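Local coordinates for protein-glutaminase (Chryseobacterium proteolyticum, PDB 3A56) that is the pro-form of an enzyme that hydrolyses the side-chain amides of glutamine residues in proteins, probably held inactive by its own pro-region, at residues A[45-50]-A[194-199]. Numbering follows the deposited sequence.
Sequences LTAQFY and WSYHVA
Y196 reaches across to 45-50 with its ring edge-on: its OH donates to L45 O over 2.7 Å, and CE1 lies 3.6 Å from T46 O, close to the ring plane. The phenol can point this way because CG sits between backbone N and carbonyl carbon (chi1 87°). A phenylalanine in its place would probably leave L45 O without this donor and the ring less firmly anchored. A47 CB fits between two aromatic residues, with CE1 of Y196 and CD1 of W194 on opposing sides, and approaches Y196 O to 3.3 Å. A47 O accepts from S195 N (2.7 Å, 162° at the hydrogen), while W194 CA adds a CA-H...O contact. Beyond it, F49 turns one ring face to S195 CB, 3.8 Å from the centroid, in a CH-pi contact offset toward the rim. A water bonded to T46 O, Q48 O and S195 OG links the two segments further, and D154 holds T46 OG1 and A47 N from outside. H197, next along the strand, touches C156 and bonds to D217, consistent with the Cys-His-Asp triad of the papain-like clan; the contact thus probably illustrates zymogen inhibition, a pro-segment probably lying in substrate fashion beside the probable active site.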
loop_
_atom_site.group_PDB
_atom_site.type_symbol
_atom_site.label_atom_id
_atom_site.label_comp_id
_atom_site.label_asym_id
_atom_site.label_seq_id
_atom_site.Cartn_x
_atom_site.Cartn_y
_atom_site.Cartn_z
ATOM N N LEU A 45 4.438 -3.757 2.873
ATOM C CA LEU A 45 3.093 -4.022 2.351
ATOM C C LEU A 45 1.969 -3.258 3.056
ATOM O O LEU A 45 1.251 -2.485 2.425
ATOM C CB LEU A 45 2.789 -5.527 2.298
ATOM C CG LEU A 45 1.623 -5.938 1.404
ATOM C CD1 LEU A 45 1.809 -5.438 -0.039
ATOM C CD2 LEU A 45 1.484 -7.453 1.436
ATOM N N THR A 46 1.817 -3.468 4.360
ATOM C CA THR A 46 0.846 -2.679 5.093
ATOM C C THR A 46 1.265 -1.208 5.125
ATOM O O THR A 46 2.447 -0.892 5.268
ATOM C CB THR A 46 0.622 -3.198 6.522
ATOM O OG1 THR A 46 -0.284 -2.316 7.189
ATOM C CG2 THR A 46 1.924 -3.239 7.299
ATOM N N ALA A 47 0.297 -0.315 4.951
ATOM C CA ALA A 47 0.574 1.124 5.023
ATOM C C ALA A 47 0.445 1.662 6.447
ATOM O O ALA A 47 0.623 2.851 6.681
ATOM C CB ALA A 47 -0.365 1.890 4.078
ATOM N N GLN A 48 0.126 0.795 7.401
ATOM C CA GLN A 48 -0.111 1.269 8.762
ATOM C C GLN A 48 1.165 1.442 9.553
ATOM O O GLN A 48 2.125 0.689 9.379
ATOM C CB GLN A 48 -1.003 0.284 9.497
ATOM C CG GLN A 48 -2.264 0.007 8.732
ATOM C CD GLN A 48 -3.049 -1.117 9.366
ATOM O OE1 GLN A 48 -4.025 -0.871 10.044
ATOM N NE2 GLN A 48 -2.593 -2.353 9.181
ATOM N N PHE A 49 1.157 2.433 10.440
ATOM C CA PHE A 49 2.214 2.591 11.422
ATOM C C PHE A 49 1.911 1.790 12.660
ATOM O O PHE A 49 0.747 1.664 13.069
ATOM C CB PHE A 49 2.356 4.051 11.836
ATOM C CG PHE A 49 3.092 4.899 10.848
ATOM C CD1 PHE A 49 2.435 5.916 10.164
ATOM C CD2 PHE A 49 4.443 4.702 10.618
ATOM C CE1 PHE A 49 3.114 6.717 9.264
ATOM C CE2 PHE A 49 5.127 5.509 9.711
ATOM C CZ PHE A 49 4.449 6.518 9.036
ATOM N N TYR A 50 2.974 1.269 13.262
ATOM C CA TYR A 50 2.880 0.623 14.561
ATOM C C TYR A 50 3.801 1.374 15.492
ATOM O O TYR A 50 4.707 2.064 15.054
ATOM C CB TYR A 50 3.282 -0.836 14.431
ATOM C CG TYR A 50 2.295 -1.587 13.576
ATOM C CD1 TYR A 50 2.351 -1.503 12.185
ATOM C CD2 TYR A 50 1.287 -2.342 14.152
ATOM C CE1 TYR A 50 1.439 -2.174 11.402
ATOM C CE2 TYR A 50 0.371 -3.014 13.377
ATOM C CZ TYR A 50 0.449 -2.927 12.004
ATOM O OH TYR A 50 -0.466 -3.598 11.231
ATOM N N TRP A 194 -0.784 6.924 7.154
ATOM C CA TRP A 194 -0.115 5.896 6.378
ATOM C C TRP A 194 1.381 6.139 6.364
ATOM O O TRP A 194 1.835 7.289 6.376
ATOM C CB TRP A 194 -0.534 5.977 4.913
ATOM C CG TRP A 194 -1.965 5.709 4.567
ATOM C CD1 TRP A 194 -2.805 4.759 5.107
ATOM C CD2 TRP A 194 -2.693 6.351 3.519
ATOM N NE1 TRP A 194 -4.032 4.802 4.451
ATOM C CE2 TRP A 194 -3.985 5.776 3.482
ATOM C CE3 TRP A 194 -2.378 7.375 2.611
ATOM C CZ2 TRP A 194 -4.961 6.187 2.562
ATOM C CZ3 TRP A 194 -3.347 7.789 1.699
ATOM C CH2 TRP A 194 -4.628 7.202 1.690
ATOM N N SER A 195 2.148 5.065 6.253
ATOM C CA SER A 195 3.588 5.189 6.024
ATOM C C SER A 195 3.932 5.286 4.536
ATOM O O SER A 195 5.025 5.731 4.180
ATOM C CB SER A 195 4.326 3.990 6.624
ATOM O OG SER A 195 3.950 2.808 5.931
ATOM N N TYR A 196 3.020 4.829 3.685
ATOM C CA TYR A 196 3.175 4.973 2.240
ATOM C C TYR A 196 1.808 4.843 1.618
ATOM O O TYR A 196 0.852 4.377 2.267
ATOM C CB TYR A 196 4.119 3.911 1.662
ATOM C CG TYR A 196 3.446 2.600 1.286
ATOM C CD1 TYR A 196 3.186 1.629 2.256
ATOM C CD2 TYR A 196 3.095 2.325 -0.040
ATOM C CE1 TYR A 196 2.578 0.426 1.922
ATOM C CE2 TYR A 196 2.501 1.126 -0.384
ATOM C CZ TYR A 196 2.239 0.189 0.601
ATOM O OH TYR A 196 1.647 -1.006 0.259
ATOM N N HIS A 197 1.700 5.285 0.375
ATOM C CA HIS A 197 0.490 5.049 -0.386
ATOM C C HIS A 197 0.905 4.705 -1.820
ATOM O O HIS A 197 2.004 5.044 -2.259
ATOM C CB HIS A 197 -0.406 6.286 -0.319
ATOM C CG HIS A 197 -1.776 6.081 -0.889
ATOM N ND1 HIS A 197 -2.565 5.004 -0.551
ATOM C CD2 HIS A 197 -2.500 6.828 -1.759
ATOM C CE1 HIS A 197 -3.714 5.087 -1.205
ATOM N NE2 HIS A 197 -3.704 6.188 -1.931
ATOM N N VAL A 198 0.046 4.003 -2.543
ATOM C CA VAL A 198 0.332 3.696 -3.948
ATOM C C VAL A 198 -0.965 3.807 -4.736
ATOM O O VAL A 198 -2.061 3.585 -4.185
ATOM C CB VAL A 198 0.950 2.278 -4.102
ATOM C CG1 VAL A 198 -0.006 1.214 -3.575
ATOM C CG2 VAL A 198 1.351 1.993 -5.574
ATOM N N ALA A 199 -0.848 4.173 -6.014
ATOM C CA ALA A 199 -1.979 4.163 -6.952
ATOM C C ALA A 199 -1.396 3.956 -8.344
ATOM O O ALA A 199 -0.174 3.937 -8.512
ATOM C CB ALA A 199 -2.754 5.476 -6.902
HETATM O O HOH W 1 3.760 0.382 7.269
#